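Long-range contact in inosine-uridine nucleoside N-ribohydrolase (Xanthomonas oryzae pv. oryzae, PDB 4KL0), which binds calcium and has the nucleoside hydrolase fold, and may hydrolyse N-glycosyl bonds, although this activity remains unconfirmed: residues A[34-39]-A[63-68]. Numbering follows the deposited sequence.
Sequences TDPNKD and VVVTLG. With CA (calcium ion), chain B.
Leu-67 CD2 comes up obliquely beside Asp-35 OD2, 3.8 Å away and out of the carboxylate plane, beyond the group and not over its face. The aliphatic part of Lys-38 lies on the same side. Its CG meets Leu-67 CD2 at 3.6 Å, the two side chains crossing at about a right angle. Calcium and water 1 lie at the oxygen edge of Asp-35, close to the carboxylate plane: OD1 binds the calcium ion at 2.5 Å, and OD2 accepts a hydrogen bond from water 1, itself a calcium ligand. Asp-35 CG sits between the backbone N and carbonyl carbon (chi1 54°). This turns the carboxylate to the metal while CB stays against Leu-67 CB and Thr-66 O. That carbonyl oxygen is buried and has no polar partner in the model. Lys-38 NZ donates to water 1 and forms a salt bridge with Asp-39 OD2 at 2.8 Å, reached from above the carboxylate plane. The Pro-36 ring presents its CD corner to Val-65 CG1.

The backbones pair as parallel strands at Thr-34 and Val-65. Thr-34 N donates to Val-64 O at 3.2 Å, and Thr-66 N donates to Thr-34 O at 2.9 Å. Thr-34 CG2 packs tightly on Val-63 CG1 at 3.4 Å. Thr-34 OG1, anti to the backbone N (chi1 179°), is hydrogen-bonded to Asp-42 OD1 and Tyr-46 OH.

Asp-42, Ile-151 and Asp-318 also bind the calcium. The loop sequence DPNKDPDD resembles the family calcium motif DXDXXXDD, with Asn-37 at the second aspartate position. The contact lies where strands 28-34 and 58-65 end in the central sheet of this Rossmann-like fold. Helix 41-54 follows the metal loop. Helix 70-86 packs on Pro-36 and Val-65, and helix 198-202 on Asp-35 and Leu-67.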
# COMPACT_ATOMS: atom_id res chain seq x y z
N THR A 34 5.50 -4.57 -2.02
CA THR A 34 4.12 -4.45 -2.53
C THR A 34 3.67 -5.67 -3.32
O THR A 34 4.50 -6.49 -3.73
CB THR A 34 4.09 -3.21 -3.42
OG1 THR A 34 2.80 -3.01 -4.01
CG2 THR A 34 5.11 -3.32 -4.54
N ASP A 35 2.35 -5.87 -3.43
CA ASP A 35 1.77 -7.08 -4.06
C ASP A 35 0.59 -6.67 -4.94
O ASP A 35 -0.55 -7.01 -4.66
CB ASP A 35 1.32 -8.11 -2.99
CG ASP A 35 0.36 -7.52 -1.94
OD1 ASP A 35 0.04 -6.30 -2.00
OD2 ASP A 35 -0.13 -8.33 -1.08
N PRO A 36 0.89 -5.97 -6.03
CA PRO A 36 -0.22 -5.35 -6.80
C PRO A 36 -1.06 -6.36 -7.62
O PRO A 36 -0.66 -7.51 -7.93
CB PRO A 36 0.51 -4.41 -7.75
CG PRO A 36 1.88 -5.10 -8.00
CD PRO A 36 2.22 -5.62 -6.57
N ASN A 37 -2.23 -5.85 -7.99
CA ASN A 37 -3.17 -6.55 -8.90
C ASN A 37 -3.89 -7.75 -8.31
O ASN A 37 -4.35 -8.62 -9.04
CB ASN A 37 -2.52 -6.87 -10.24
CG ASN A 37 -3.56 -6.97 -11.35
OD1 ASN A 37 -4.47 -6.13 -11.40
ND2 ASN A 37 -3.44 -7.99 -12.22
N LYS A 38 -4.01 -7.81 -6.99
CA LYS A 38 -5.06 -8.68 -6.43
C LYS A 38 -6.20 -7.84 -5.86
O LYS A 38 -7.28 -8.35 -5.53
CB LYS A 38 -4.53 -9.72 -5.41
CG LYS A 38 -3.60 -9.25 -4.30
CD LYS A 38 -4.36 -8.63 -3.11
CE LYS A 38 -3.36 -8.31 -1.92
NZ LYS A 38 -4.15 -7.66 -0.81
N ASP A 39 -5.98 -6.53 -5.81
CA ASP A 39 -7.01 -5.56 -5.41
C ASP A 39 -6.53 -4.19 -5.92
O ASP A 39 -5.46 -4.11 -6.50
CB ASP A 39 -7.26 -5.60 -3.91
CG ASP A 39 -6.03 -5.28 -3.04
OD1 ASP A 39 -5.12 -4.53 -3.46
OD2 ASP A 39 -6.01 -5.82 -1.89
N VAL A 63 11.35 -0.86 -5.79
CA VAL A 63 10.14 -1.57 -5.40
C VAL A 63 10.39 -3.07 -5.52
O VAL A 63 10.86 -3.56 -6.56
CB VAL A 63 9.00 -1.13 -6.35
CG1 VAL A 63 7.74 -1.89 -6.05
CG2 VAL A 63 8.75 0.36 -6.20
N VAL A 64 10.12 -3.83 -4.47
CA VAL A 64 10.29 -5.27 -4.54
C VAL A 64 8.90 -5.91 -4.34
O VAL A 64 8.16 -5.54 -3.46
CB VAL A 64 11.27 -5.78 -3.51
CG1 VAL A 64 11.39 -7.28 -3.62
CG2 VAL A 64 12.68 -5.10 -3.74
N VAL A 65 8.55 -6.83 -5.22
CA VAL A 65 7.15 -7.31 -5.34
C VAL A 65 7.04 -8.75 -4.82
O VAL A 65 7.86 -9.65 -5.17
CB VAL A 65 6.74 -7.28 -6.85
CG1 VAL A 65 5.40 -7.92 -7.07
CG2 VAL A 65 6.75 -5.83 -7.37
N THR A 66 5.98 -9.01 -4.05
CA THR A 66 5.80 -10.34 -3.47
C THR A 66 4.39 -10.84 -3.80
O THR A 66 3.71 -10.22 -4.61
CB THR A 66 6.12 -10.33 -1.94
OG1 THR A 66 6.15 -11.66 -1.38
CG2 THR A 66 5.11 -9.49 -1.13
N LEU A 67 4.02 -12.00 -3.26
CA LEU A 67 2.72 -12.69 -3.28
C LEU A 67 2.59 -13.58 -4.53
O LEU A 67 2.46 -13.06 -5.66
CB LEU A 67 1.49 -11.71 -3.19
CG LEU A 67 0.16 -12.42 -2.95
CD1 LEU A 67 0.06 -12.90 -1.47
CD2 LEU A 67 -0.93 -11.36 -3.15
N GLY A 68 2.68 -14.89 -4.29
CA GLY A 68 2.62 -15.91 -5.33
C GLY A 68 3.95 -16.63 -5.49
O GLY A 68 4.98 -16.31 -4.87
CA CA B . -1.11 -4.51 -0.73
O HOH W 1 -1.57 -6.80 0.39
O HOH W 2 -3.59 -4.75 -0.84
O HOH W 3 -2.07 -4.25 1.78